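Local structure of putative alpha-N-acetylgalactosaminidase (Bacillus halodurans C-125, 3CC1) at residues Asp242-Leu250 with Asp286-Phe296. The protein probably hydrolyses terminal alpha-N-acetylgalactosamine residues from glycoconjugates, as a putative glycosidase of the alpha-galactosidase family with a barrel catalytic domain. Sequence-based numbering, arbitrary orientation.
Sequences DFWDDWSLL and DGPGGDRWTRF
Asp245 and Arg292 form a salt bridge between the loop leading into helix 247-262 and the short strand 292-293 of the alpha-galactosidase-type barrel domain, with Trp244 packed beside the guanidinium and Phe296 against the backbone of Asp245. The guanidinium meets the carboxylate side-on and nearly coplanar: Arg292 NH2 reaches Asp245 OD1 at 2.7 Å and Arg292 NE reaches Asp245 OD2 at 2.9 Å, each along a syn lone pair. The anti lone pair of Asp245 OD2 takes the backbone N of Arg295 (2.8 Å), which leaves this short, buried acid fixed by three bonds. Arg295, bent at chi3 (85°), turns NH1 back to Asp245 O (2.8 Å) and, less directly, to Asp246 OD2. Trp244 lays its indole over Gly287, whose lack of a side chain lets CA sit 3.7 Å from the five-membered ring's centroid, while NE1 donates in the ring plane to Asp286 OD2 (3.1 Å), an oxygen also bonded by Trp19. A leucine in place of Trp244 would probably leave Gly287 and Pro288 poorly covered and cost Asp286 one of its donors. Phe296, flat and apolar, is sandwiched between Asp245 CA and Leu250 CD2. Around this contact, strand 279-280 pairs with 292-293, helix 298-310 packs against Phe243 and Leu250, and helix 19-22 touches Trp244.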
ATOM      1  N   ASP A 242      -0.232 -12.201 -16.532  1.00 26.98           N
ATOM      2  CA  ASP A 242       0.079 -13.594 -16.407  1.00 26.54           C
ATOM      3  C   ASP A 242       1.484 -13.771 -15.842  1.00 25.54           C
ATOM      4  O   ASP A 242       2.404 -12.956 -16.077  1.00 24.46           O
ATOM      5  CB  ASP A 242      -0.054 -14.294 -17.748  1.00 26.46           C
ATOM      6  CG  ASP A 242      -1.516 -14.493 -18.140  1.00 29.95           C
ATOM      7  OD1 ASP A 242      -2.278 -15.118 -17.346  1.00 33.45           O
ATOM      8  OD2 ASP A 242      -1.890 -14.012 -19.221  1.00 31.39           O
ATOM      9  N   PHE A 243       1.626 -14.865 -15.109  1.00 24.25           N
ATOM     10  CA  PHE A 243       2.872 -15.205 -14.502  1.00 22.74           C
ATOM     11  C   PHE A 243       3.877 -15.598 -15.551  1.00 21.81           C
ATOM     12  O   PHE A 243       3.609 -16.404 -16.463  1.00 21.44           O
ATOM     13  CB  PHE A 243       2.709 -16.255 -13.401  1.00 23.21           C
ATOM     14  CG  PHE A 243       3.958 -16.454 -12.625  1.00 22.09           C
ATOM     15  CD1 PHE A 243       4.393 -15.479 -11.747  1.00 22.87           C
ATOM     16  CD2 PHE A 243       4.746 -17.573 -12.822  1.00 21.87           C
ATOM     17  CE1 PHE A 243       5.561 -15.635 -11.056  1.00 22.09           C
ATOM     18  CE2 PHE A 243       5.912 -17.724 -12.142  1.00 22.89           C
ATOM     19  CZ  PHE A 243       6.342 -16.729 -11.255  1.00 22.12           C
ATOM     20  N   TRP A 244       5.057 -14.989 -15.395  1.00 22.18           N
ATOM     21  CA  TRP A 244       6.228 -15.230 -16.225  1.00 21.10           C
ATOM     22  C   TRP A 244       7.528 -15.148 -15.409  1.00 21.81           C
ATOM     23  O   TRP A 244       7.528 -14.823 -14.210  1.00 22.29           O
ATOM     24  CB  TRP A 244       6.294 -14.205 -17.391  1.00 21.31           C
ATOM     25  CG  TRP A 244       5.507 -14.543 -18.590  1.00 21.45           C
ATOM     26  CD1 TRP A 244       4.322 -13.985 -18.988  1.00 21.95           C
ATOM     27  CD2 TRP A 244       5.841 -15.506 -19.590  1.00 22.71           C
ATOM     28  NE1 TRP A 244       3.911 -14.534 -20.165  1.00 21.87           N
ATOM     29  CE2 TRP A 244       4.821 -15.475 -20.559  1.00 19.91           C
ATOM     30  CE3 TRP A 244       6.903 -16.392 -19.761  1.00 21.34           C
ATOM     31  CZ2 TRP A 244       4.826 -16.297 -21.678  1.00 19.78           C
ATOM     32  CZ3 TRP A 244       6.910 -17.196 -20.858  1.00 19.59           C
ATOM     33  CH2 TRP A 244       5.881 -17.121 -21.834  1.00 19.04           C
ATOM     34  N   ASP A 245       8.635 -15.427 -16.097  1.00 21.44           N
ATOM     35  CA  ASP A 245      10.017 -15.374 -15.523  1.00 21.28           C
ATOM     36  C   ASP A 245      10.521 -13.936 -15.332  1.00 22.34           C
ATOM     37  O   ASP A 245      11.469 -13.465 -15.997  1.00 21.90           O
ATOM     38  CB  ASP A 245      11.012 -16.218 -16.355  1.00 21.88           C
ATOM     39  CG  ASP A 245      11.040 -15.844 -17.825  1.00 20.73           C
ATOM     40  OD1 ASP A 245       9.975 -15.528 -18.423  1.00 21.26           O
ATOM     41  OD2 ASP A 245      12.131 -15.891 -18.397  1.00 20.35           O
ATOM     42  N   ASP A 246       9.833 -13.215 -14.458  0.50 22.26           N
ATOM     43  CA  ASP A 246      10.301 -11.905 -14.015  0.50 22.86           C
ATOM     44  C   ASP A 246      10.105 -11.779 -12.531  0.50 22.33           C
ATOM     45  O   ASP A 246       9.049 -12.117 -12.000  0.50 22.27           O
ATOM     46  CB  ASP A 246       9.577 -10.760 -14.719  0.50 23.19           C
ATOM     47  CG  ASP A 246      10.214  -9.398 -14.412  0.50 26.56           C
ATOM     48  OD1 ASP A 246       9.802  -8.761 -13.404  0.50 30.61           O
ATOM     49  OD2 ASP A 246      11.101  -8.953 -15.194  0.50 29.76           O
ATOM     50  N   TRP A 247      11.149 -11.335 -11.853  1.00 21.70           N
ATOM     51  CA  TRP A 247      11.099 -11.261 -10.393  1.00 21.67           C
ATOM     52  C   TRP A 247       9.948 -10.400  -9.897  1.00 21.74           C
ATOM     53  O   TRP A 247       9.357 -10.677  -8.862  1.00 20.80           O
ATOM     54  CB  TRP A 247      12.406 -10.744  -9.801  1.00 22.01           C
ATOM     55  CG  TRP A 247      12.305 -10.518  -8.327  1.00 21.15           C
ATOM     56  CD1 TRP A 247      12.336  -9.334  -7.686  1.00 21.22           C
ATOM     57  CD2 TRP A 247      12.130 -11.523  -7.313  1.00 21.74           C
ATOM     58  NE1 TRP A 247      12.213  -9.529  -6.330  1.00 22.66           N
ATOM     59  CE2 TRP A 247      12.059 -10.860  -6.073  1.00 21.14           C
ATOM     60  CE3 TRP A 247      12.017 -12.903  -7.336  1.00 20.62           C
ATOM     61  CZ2 TRP A 247      11.906 -11.538  -4.861  1.00 20.93           C
ATOM     62  CZ3 TRP A 247      11.866 -13.579  -6.110  1.00 22.81           C
ATOM     63  CH2 TRP A 247      11.804 -12.896  -4.912  1.00 21.76           C
ATOM     64  N   SER A 248       9.611  -9.340 -10.620  1.00 22.43           N
ATOM     65  CA  SER A 248       8.574  -8.463 -10.128  1.00 22.95           C
ATOM     66  C   SER A 248       7.236  -9.201 -10.000  1.00 22.11           C
ATOM     67  O   SER A 248       6.470  -8.971  -9.052  1.00 22.62           O
ATOM     68  CB  SER A 248       8.400  -7.217 -11.015  1.00 23.12           C
ATOM     69  OG  SER A 248       7.846  -7.625 -12.254  1.00 29.16           O
ATOM     70  N   LEU A 249       6.978 -10.135 -10.902  1.00 21.91           N
ATOM     71  CA  LEU A 249       5.755 -10.953 -10.806  1.00 21.36           C
ATOM     72  C   LEU A 249       5.832 -11.988  -9.676  1.00 21.83           C
ATOM     73  O   LEU A 249       4.835 -12.278  -8.991  1.00 22.13           O
ATOM     74  CB  LEU A 249       5.480 -11.625 -12.139  1.00 21.53           C
ATOM     75  CG  LEU A 249       5.314 -10.651 -13.335  1.00 21.60           C
ATOM     76  CD1 LEU A 249       5.316 -11.468 -14.619  1.00 19.58           C
ATOM     77  CD2 LEU A 249       4.029  -9.889 -13.147  1.00 19.10           C
ATOM     78  N   LEU A 250       6.998 -12.602  -9.512  1.00 21.51           N
ATOM     79  CA  LEU A 250       7.154 -13.592  -8.417  1.00 21.37           C
ATOM     80  C   LEU A 250       7.018 -12.896  -7.062  1.00 21.00           C
ATOM     81  O   LEU A 250       6.260 -13.334  -6.171  1.00 21.28           O
ATOM     82  CB  LEU A 250       8.494 -14.340  -8.555  1.00 20.79           C
ATOM     83  CG  LEU A 250       8.809 -15.446  -7.569  1.00 19.60           C
ATOM     84  CD1 LEU A 250       7.632 -16.424  -7.304  1.00 18.52           C
ATOM     85  CD2 LEU A 250      10.110 -16.207  -8.035  1.00 20.14           C
ATOM     86  N   ASP A 286       3.983 -12.631 -25.451  1.00 23.11           N
ATOM     87  CA  ASP A 286       3.437 -12.008 -24.246  1.00 23.37           C
ATOM     88  C   ASP A 286       4.389 -12.021 -23.067  1.00 23.43           C
ATOM     89  O   ASP A 286       4.045 -11.545 -21.975  1.00 23.23           O
ATOM     90  CB  ASP A 286       2.131 -12.687 -23.807  1.00 23.62           C
ATOM     91  CG  ASP A 286       2.327 -14.130 -23.397  1.00 24.11           C
ATOM     92  OD1 ASP A 286       3.029 -14.831 -24.159  1.00 25.92           O
ATOM     93  OD2 ASP A 286       1.770 -14.559 -22.346  1.00 22.43           O
ATOM     94  N   GLY A 287       5.568 -12.597 -23.263  1.00 23.76           N
ATOM     95  CA  GLY A 287       6.530 -12.752 -22.141  1.00 24.10           C
ATOM     96  C   GLY A 287       7.676 -11.744 -22.134  1.00 24.67           C
ATOM     97  O   GLY A 287       7.812 -10.937 -23.043  1.00 24.08           O
ATOM     98  N   PRO A 288       8.501 -11.779 -21.080  1.00 25.16           N
ATOM     99  CA  PRO A 288       9.513 -10.772 -20.878  1.00 25.83           C
ATOM    100  C   PRO A 288      10.832 -11.041 -21.622  1.00 27.44           C
ATOM    101  O   PRO A 288      11.894 -10.703 -21.128  1.00 29.27           O
ATOM    102  CB  PRO A 288       9.720 -10.798 -19.375  1.00 26.53           C
ATOM    103  CG  PRO A 288       9.491 -12.233 -18.995  1.00 26.10           C
ATOM    104  CD  PRO A 288       8.292 -12.599 -19.877  1.00 25.81           C
ATOM    105  N   GLY A 289      10.750 -11.592 -22.818  1.00 26.76           N
ATOM    106  CA  GLY A 289      11.927 -11.827 -23.629  1.00 26.55           C
ATOM    107  C   GLY A 289      11.574 -12.635 -24.844  1.00 25.80           C
ATOM    108  O   GLY A 289      10.399 -12.821 -25.146  1.00 26.22           O
ATOM    109  N   GLY A 290      12.599 -13.088 -25.560  1.00 25.78           N
ATOM    110  CA  GLY A 290      12.400 -13.949 -26.707  1.00 25.06           C
ATOM    111  C   GLY A 290      12.773 -15.397 -26.405  1.00 24.42           C
ATOM    112  O   GLY A 290      12.667 -15.874 -25.281  1.00 24.05           O
ATOM    113  N   ASP A 291      13.184 -16.099 -27.446  1.00 23.50           N
ATOM    114  CA  ASP A 291      13.587 -17.483 -27.311  1.00 23.51           C
ATOM    115  C   ASP A 291      14.733 -17.565 -26.314  1.00 23.62           C
ATOM    116  O   ASP A 291      15.793 -16.981 -26.518  1.00 23.63           O
ATOM    117  CB  ASP A 291      13.972 -18.022 -28.680  1.00 23.79           C
ATOM    118  CG  ASP A 291      14.208 -19.527 -28.681  1.00 23.79           C
ATOM    119  OD1 ASP A 291      14.527 -20.097 -27.643  1.00 23.64           O
ATOM    120  OD2 ASP A 291      14.075 -20.151 -29.749  1.00 28.50           O
ATOM    121  N   ARG A 292      14.519 -18.273 -25.212  1.00 23.26           N
ATOM    122  CA  ARG A 292      15.397 -18.149 -24.058  1.00 23.30           C
ATOM    123  C   ARG A 292      15.324 -19.297 -23.088  1.00 23.52           C
ATOM    124  O   ARG A 292      14.377 -20.086 -23.091  1.00 22.86           O
ATOM    125  CB  ARG A 292      15.071 -16.867 -23.299  1.00 23.42           C
ATOM    126  CG  ARG A 292      13.783 -16.900 -22.472  1.00 24.59           C
ATOM    127  CD  ARG A 292      13.368 -15.509 -22.006  1.00 22.05           C
ATOM    128  NE  ARG A 292      12.088 -15.504 -21.278  1.00 23.04           N
ATOM    129  CZ  ARG A 292      10.891 -15.444 -21.852  1.00 22.45           C
ATOM    130  NH1 ARG A 292      10.797 -15.402 -23.160  1.00 22.84           N
ATOM    131  NH2 ARG A 292       9.783 -15.422 -21.122  1.00 24.52           N
ATOM    132  N   TRP A 293      16.370 -19.367 -22.270  1.00 23.55           N
ATOM    133  CA  TRP A 293      16.336 -20.046 -20.999  1.00 23.31           C
ATOM    134  C   TRP A 293      15.667 -19.111 -19.994  1.00 22.59           C
ATOM    135  O   TRP A 293      15.788 -17.891 -20.083  1.00 22.01           O
ATOM    136  CB  TRP A 293      17.738 -20.368 -20.501  1.00 23.90           C
ATOM    137  CG  TRP A 293      17.743 -21.474 -19.566  1.00 26.70           C
ATOM    138  CD1 TRP A 293      17.923 -21.433 -18.185  1.00 29.83           C
ATOM    139  CD2 TRP A 293      17.571 -22.841 -19.907  1.00 28.60           C
ATOM    140  NE1 TRP A 293      17.877 -22.718 -17.672  1.00 28.69           N
ATOM    141  CE2 TRP A 293      17.653 -23.595 -18.709  1.00 30.56           C
ATOM    142  CE3 TRP A 293      17.357 -23.505 -21.102  1.00 29.15           C
ATOM    143  CZ2 TRP A 293      17.520 -24.982 -18.701  1.00 31.24           C
ATOM    144  CZ3 TRP A 293      17.243 -24.889 -21.087  1.00 31.06           C
ATOM    145  CH2 TRP A 293      17.304 -25.603 -19.910  1.00 29.34           C
ATOM    146  N   THR A 294      14.950 -19.700 -19.047  1.00 21.84           N
ATOM    147  CA  THR A 294      14.279 -18.922 -18.017  1.00 21.67           C
ATOM    148  C   THR A 294      15.162 -17.846 -17.430  1.00 21.60           C
ATOM    149  O   THR A 294      16.317 -18.056 -17.179  1.00 21.56           O
ATOM    150  CB  THR A 294      13.706 -19.800 -16.887  1.00 21.82           C
ATOM    151  OG1 THR A 294      13.028 -18.954 -15.954  1.00 23.62           O
ATOM    152  CG2 THR A 294      14.777 -20.582 -16.174  1.00 20.91           C
ATOM    153  N   ARG A 295      14.591 -16.669 -17.235  1.00 21.93           N
ATOM    154  CA  ARG A 295      15.327 -15.546 -16.699  1.00 22.42           C
ATOM    155  C   ARG A 295      15.479 -15.670 -15.183  1.00 22.29           C
ATOM    156  O   ARG A 295      16.260 -14.954 -14.604  1.00 22.06           O
ATOM    157  CB  ARG A 295      14.645 -14.217 -17.041  1.00 23.32           C
ATOM    158  CG  ARG A 295      14.685 -13.879 -18.516  1.00 24.91           C
ATOM    159  CD  ARG A 295      13.638 -12.843 -18.849  1.00 28.05           C
ATOM    160  NE  ARG A 295      14.145 -11.503 -18.593  1.00 30.88           N
ATOM    161  CZ  ARG A 295      13.801 -10.743 -17.549  1.00 37.06           C
ATOM    162  NH1 ARG A 295      12.920 -11.127 -16.616  1.00 34.71           N
ATOM    163  NH2 ARG A 295      14.360  -9.554 -17.441  1.00 41.73           N
ATOM    164  N   PHE A 296      14.755 -16.597 -14.560  1.00 21.00           N
ATOM    165  CA  PHE A 296      14.836 -16.766 -13.106  1.00 20.31           C
ATOM    166  C   PHE A 296      16.191 -17.374 -12.748  1.00 21.84           C
ATOM    167  O   PHE A 296      16.657 -18.321 -13.400  1.00 20.69           O
ATOM    168  CB  PHE A 296      13.771 -17.668 -12.565  1.00 20.34           C
ATOM    169  CG  PHE A 296      12.421 -17.016 -12.378  1.00 19.65           C
ATOM    170  CD1 PHE A 296      12.299 -15.745 -11.903  1.00 22.52           C
ATOM    171  CD2 PHE A 296      11.273 -17.756 -12.560  1.00 23.02           C
ATOM    172  CE1 PHE A 296      11.021 -15.182 -11.679  1.00 23.83           C
ATOM    173  CE2 PHE A 296      10.012 -17.205 -12.352  1.00 25.18           C
ATOM    174  CZ  PHE A 296       9.899 -15.916 -11.909  1.00 24.65           C
TER